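Local coordinates for putative exported protein (Burkholderia pseudomallei, PDB 4JGB) that is a putative exported protein of unknown substrate that has a Rossmann-type fold, probably binds NAD(P)H and may act as an oxidoreductase, at residues 156-161 with 182-187; 8-13 with 68-73. All blocks are in the same frame, centred on the assembly; numbering follows the deposited sequence.

Interaction 1 of 2, residues 156-161 with 182-187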
loop_
_atom_site.group_PDB
_atom_site.type_symbol
_atom_site.label_atom_id
_atom_site.label_comp_id
_atom_site.label_asym_id
_atom_site.label_seq_id
_atom_site.Cartn_x
_atom_site.Cartn_y
_atom_site.Cartn_z
ATOM N N PRO A 156 4.433 5.360 -1.543
ATOM C CA PRO A 156 4.730 5.931 -2.846
ATOM C C PRO A 156 5.789 6.987 -2.661
ATOM O O PRO A 156 6.014 7.462 -1.532
ATOM C CB PRO A 156 3.416 6.683 -3.245
ATOM C CG PRO A 156 2.374 6.245 -2.276
ATOM C CD PRO A 156 3.104 5.757 -1.039
ATOM N N ALA A 157 6.424 7.346 -3.769
ATOM C CA ALA A 157 7.293 8.503 -3.810
ATOM C C ALA A 157 6.493 9.785 -3.532
ATOM O O ALA A 157 5.262 9.774 -3.585
ATOM C CB ALA A 157 7.955 8.572 -5.178
ATOM N N ALA A 158 7.197 10.903 -3.313
ATOM C CA ALA A 158 6.554 12.208 -3.054
ATOM C C ALA A 158 5.659 12.608 -4.200
ATOM O O ALA A 158 4.719 13.382 -4.045
ATOM C CB ALA A 158 7.598 13.295 -2.814
ATOM N N LEU A 159 5.971 12.109 -5.380
ATOM C CA LEU A 159 5.148 12.440 -6.501
ATOM C C LEU A 159 4.814 11.148 -7.227
ATOM O O LEU A 159 5.707 10.465 -7.740
ATOM C CB LEU A 159 5.908 13.414 -7.408
ATOM C CG LEU A 159 5.254 13.903 -8.680
ATOM C CD1 LEU A 159 6.108 14.983 -9.336
ATOM C CD2 LEU A 159 5.018 12.768 -9.672
ATOM N N ILE A 160 3.526 10.846 -7.320
ATOM C CA ILE A 160 3.093 9.638 -8.018
ATOM C C ILE A 160 1.871 9.960 -8.867
ATOM O O ILE A 160 0.872 10.456 -8.360
ATOM C CB ILE A 160 2.823 8.463 -7.037
ATOM C CG1 ILE A 160 2.210 7.252 -7.763
ATOM C CG2 ILE A 160 1.853 8.885 -5.919
ATOM C CD1 ILE A 160 2.234 5.980 -6.899
ATOM N N ALA A 161 1.949 9.673 -10.158
ATOM C CA ALA A 161 0.835 9.938 -11.067
ATOM C C ALA A 161 0.944 8.972 -12.250
ATOM O O ALA A 161 2.013 8.412 -12.468
ATOM C CB ALA A 161 0.907 11.397 -11.559
ATOM N N GLY A 182 17.009 16.074 -7.058
ATOM C CA GLY A 182 16.262 16.130 -5.787
ATOM C C GLY A 182 14.766 15.811 -5.890
ATOM O O GLY A 182 13.972 16.198 -5.000
ATOM N N ASN A 183 14.378 15.086 -6.942
ATOM C CA ASN A 183 12.982 14.678 -7.120
ATOM C C ASN A 183 12.734 13.259 -6.652
ATOM O O ASN A 183 13.522 12.329 -6.979
ATOM C CB ASN A 183 12.536 14.781 -8.582
ATOM C CG ASN A 183 12.290 16.230 -9.032
ATOM O OD1 ASN A 183 12.848 16.691 -10.019
ATOM N ND2 ASN A 183 11.418 16.917 -8.330
ATOM N N SER A 184 11.625 13.109 -5.920
ATOM C CA SER A 184 11.100 11.828 -5.492
ATOM C C SER A 184 9.874 11.579 -6.361
ATOM O O SER A 184 8.821 12.161 -6.161
ATOM C CB SER A 184 10.749 11.860 -3.987
ATOM O OG SER A 184 10.115 10.664 -3.559
ATOM N N LYS A 185 10.051 10.769 -7.398
ATOM C CA LYS A 185 8.991 10.543 -8.367
ATOM C C LYS A 185 8.847 9.052 -8.722
ATOM O O LYS A 185 9.830 8.315 -8.826
ATOM C CB LYS A 185 9.282 11.291 -9.670
ATOM C CG LYS A 185 9.231 12.821 -9.653
ATOM C CD LYS A 185 9.418 13.293 -11.110
ATOM C CE LYS A 185 9.610 14.807 -11.271
ATOM N NZ LYS A 185 10.001 15.202 -12.657
ATOM N N ILE A 186 7.617 8.644 -8.960
ATOM C CA ILE A 186 7.352 7.310 -9.492
ATOM C C ILE A 186 6.044 7.397 -10.280
ATOM O O ILE A 186 5.104 8.040 -9.820
ATOM C CB ILE A 186 7.300 6.225 -8.368
ATOM C CG1 ILE A 186 7.434 4.801 -8.947
ATOM C CG2 ILE A 186 5.985 6.281 -7.579
ATOM C CD1 ILE A 186 8.818 4.427 -9.419
ATOM N N SER A 187 5.979 6.749 -11.447
ATOM C CA SER A 187 4.711 6.641 -12.171
ATOM C C SER A 187 3.871 5.613 -11.427
ATOM O O SER A 187 4.400 4.750 -10.720
ATOM C CB SER A 187 4.904 6.204 -13.634
ATOM O OG SER A 187 5.078 4.788 -13.717
#

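Interaction 2 of 2, residues 8-13 with 68-73. With SO4 (sulfate ion), chain E.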
loop_
_atom_site.group_PDB
_atom_site.type_symbol
_atom_site.label_atom_id
_atom_site.label_comp_id
_atom_site.label_asym_id
_atom_site.label_seq_id
_atom_site.Cartn_x
_atom_site.Cartn_y
_atom_site.Cartn_z
ATOM N N ILE A 8 -4.928 -12.771 -4.539
ATOM C CA ILE A 8 -4.834 -11.449 -3.886
ATOM C C ILE A 8 -6.183 -10.717 -3.746
ATOM O O ILE A 8 -6.907 -10.512 -4.740
ATOM C CB ILE A 8 -3.856 -10.540 -4.664
ATOM C CG1 ILE A 8 -2.443 -11.165 -4.697
ATOM C CG2 ILE A 8 -3.888 -9.135 -4.100
ATOM C CD1 ILE A 8 -1.688 -10.869 -5.986
ATOM N N ALA A 9 -6.529 -10.343 -2.512
ATOM C CA ALA A 9 -7.722 -9.533 -2.250
ATOM C C ALA A 9 -7.256 -8.102 -2.064
ATOM O O ALA A 9 -6.261 -7.845 -1.397
ATOM C CB ALA A 9 -8.461 -10.013 -1.008
ATOM N N LEU A 10 -7.981 -7.165 -2.656
ATOM C CA LEU A 10 -7.469 -5.800 -2.781
ATOM C C LEU A 10 -8.593 -4.824 -2.478
ATOM O O LEU A 10 -9.633 -4.894 -3.146
ATOM C CB LEU A 10 -6.936 -5.607 -4.223
ATOM C CG LEU A 10 -6.425 -4.181 -4.533
ATOM C CD1 LEU A 10 -5.158 -3.919 -3.726
ATOM C CD2 LEU A 10 -6.183 -3.954 -6.027
ATOM N N PHE A 11 -8.419 -3.975 -1.449
ATOM C CA PHE A 11 -9.293 -2.823 -1.180
ATOM C C PHE A 11 -8.789 -1.591 -1.954
ATOM O O PHE A 11 -7.596 -1.458 -2.182
ATOM C CB PHE A 11 -9.355 -2.510 0.335
ATOM C CG PHE A 11 -10.108 -3.540 1.139
ATOM C CD1 PHE A 11 -11.490 -3.414 1.358
ATOM C CD2 PHE A 11 -9.450 -4.657 1.649
ATOM C CE1 PHE A 11 -12.194 -4.391 2.076
ATOM C CE2 PHE A 11 -10.137 -5.632 2.385
ATOM C CZ PHE A 11 -11.516 -5.500 2.595
ATOM N N GLY A 12 -9.700 -0.716 -2.369
ATOM C CA GLY A 12 -9.320 0.500 -3.081
ATOM C C GLY A 12 -8.997 0.290 -4.547
ATOM O O GLY A 12 -8.339 1.140 -5.160
ATOM N N ALA A 13 -9.446 -0.830 -5.118
ATOM C CA ALA A 13 -9.105 -1.203 -6.506
ATOM C C ALA A 13 -9.552 -0.254 -7.657
ATOM O O ALA A 13 -9.031 -0.390 -8.793
ATOM C CB ALA A 13 -9.501 -2.657 -6.814
ATOM N N VAL A 68 -3.070 -13.250 0.028
ATOM C CA VAL A 68 -2.539 -11.917 0.315
ATOM C C VAL A 68 -3.712 -10.949 0.462
ATOM O O VAL A 68 -4.653 -10.968 -0.329
ATOM C CB VAL A 68 -1.602 -11.457 -0.832
ATOM C CG1 VAL A 68 -1.122 -9.993 -0.693
ATOM C CG2 VAL A 68 -0.436 -12.436 -0.982
ATOM N N VAL A 69 -3.657 -10.079 1.456
ATOM C CA VAL A 69 -4.605 -8.963 1.437
ATOM C C VAL A 69 -3.841 -7.638 1.250
ATOM O O VAL A 69 -2.825 -7.382 1.922
ATOM C CB VAL A 69 -5.538 -8.993 2.662
ATOM C CG1 VAL A 69 -4.743 -8.733 3.930
ATOM C CG2 VAL A 69 -6.627 -7.954 2.526
ATOM N N ALA A 70 -4.295 -6.817 0.304
ATOM C CA ALA A 70 -3.664 -5.496 0.059
ATOM C C ALA A 70 -4.663 -4.337 0.166
ATOM O O ALA A 70 -5.825 -4.462 -0.214
ATOM C CB ALA A 70 -2.941 -5.475 -1.313
ATOM N N SER A 71 -4.206 -3.203 0.673
ATOM C CA SER A 71 -5.030 -2.005 0.695
ATOM C C SER A 71 -4.362 -0.911 -0.158
ATOM O O SER A 71 -3.203 -0.548 0.080
ATOM C CB SER A 71 -5.266 -1.557 2.149
ATOM O OG SER A 71 -5.641 -0.188 2.229
ATOM N N ALA A 72 -5.107 -0.383 -1.122
ATOM C CA ALA A 72 -4.554 0.491 -2.165
ATOM C C ALA A 72 -5.203 1.859 -2.234
ATOM O O ALA A 72 -5.097 2.552 -3.247
ATOM C CB ALA A 72 -4.669 -0.183 -3.522
ATOM N N TYR A 73 -5.896 2.239 -1.173
ATOM C CA TYR A 73 -6.335 3.623 -1.029
ATOM C C TYR A 73 -5.176 4.571 -1.253
ATOM O O TYR A 73 -4.149 4.467 -0.591
ATOM C CB TYR A 73 -6.937 3.846 0.350
ATOM C CG TYR A 73 -8.127 2.976 0.575
ATOM C CD1 TYR A 73 -9.315 3.182 -0.139
ATOM C CD2 TYR A 73 -8.070 1.930 1.484
ATOM C CE1 TYR A 73 -10.422 2.362 0.061
ATOM C CE2 TYR A 73 -9.166 1.110 1.690
ATOM C CZ TYR A 73 -10.338 1.340 0.986
ATOM O OH TYR A 73 -11.413 0.521 1.223
HETATM S S SO4 E . -15.121 0.957 -0.118
HETATM O O1 SO4 E . -16.143 -0.104 0.044
HETATM O O2 SO4 E . -13.738 0.433 -0.064
HETATM O O3 SO4 E . -15.337 1.609 -1.430
HETATM O O4 SO4 E . -15.282 1.934 0.979
#

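Interaction 1 of 2, residues 156-161 with 182-187
Ala157 opens the contact, its CB lying 3.9 Å from CG2 of Ile186 and also against OG of Ser184. At Ala158 the backbone N donates an almost straight bond to that same Ser184 OG (2.9 Å, 173° at the hydrogen). Ser184 OG, anti to its own backbone N (chi1 174°), is carried across the gap to Ala158 N; the first bond between the segments therefore goes to a side chain. Leu159 then takes over with its backbone: N makes a weak, bent bond to Ser184 O, while O receives Ile186 N at 2.9 Å. Its side chain runs alongside that of Lys185, Leu159 CD1 resting 3.8 Å from Lys185 CG and brushing the extended aliphatic chain up to CE. On the other face Ile160 lies beside Ile186, Ile160 CD1 to Ile186 CG2 3.8 Å, and Ile160 CA sends a C-H toward Ile186 O (3.1 Å). The result is a short, weakly bonded parallel pair, axes 13° apart, with one good main-chain bond, Ile186 N to Leu159 O. Ser187 N-caps helix 188-201, OG bonding Asp190 N and Glu164 O; Tyr191 of that helix packs against Ile160 and Ile186, and Tyr213 touches Ile186.

Interaction 2 of 2, residues 8-13 with 68-73
Tyr73 lays its ring over Gly12, and this CH-pi contact, with Gly12 CA 4.2 Å from the ring centroid and 26° off its normal, lies at the C-terminal end of two neighbouring parallel strands of a Rossmann-type fold. Strand 7-11 is first in the chain and third across the sheet; 68-71 is the fourth in sequence, yet they are neighbours, part of the 3-2-1-4-5-6 order characteristic of the Rossmann fold. Gly12 has positive phi (79°), which turns the chain after strand 7-11 and brings its CA close under the ring. Four backbone bonds join the segments: Ala9 N to Val68 O, Ala70 N to Ala9 O, Phe11 N to Ala70 O and Ala72 N to Phe11 O, the last extending the pairing past the end of strand 68-71.

Leu10 and Ala70 share one face, where Leu10 CD1 reaches Ala70 CB at 3.6 Å and Ala72 CB at 3.8 Å, beneath helix 16-27. On the other face the Phe11 ring presents an edge to Val69 CG2, and both side chains touch Leu90 of helix 83-97. Phe11 CB also lies alongside the Tyr73 ring, 3.9 Å from Tyr73 CE2. At the far edge of that ring, in its plane, Tyr73 OH donates to sulfate O2 over 2.7 Å.

Interaction 2 belongs to the main parallel sheet, its centre 8 Å from that of the chain, whereas interaction 1 is a separate parallel pair, its centre 15 Å out. Their centres are about 21 Å apart and their nearest atoms about 7 Å, so they do not touch. Along the chain they follow in series: 8-13 with 68-73 is complete before 156-161 begins. The sulfate, probably from the crystallisation liquor, is bound at interaction 2 and also accepts from Arg37 N; an ethanediol, probably also from the liquor, has its nearest atom about 3 Å from Gly12. Both lie at the C-terminal end of the strands, where Rossmann folds place their dinucleotide, consistent with a cofactor pocket there. Interaction 1 is remote from the sulfate, Pro156 CG lying 17.3 Å from sulfate O2.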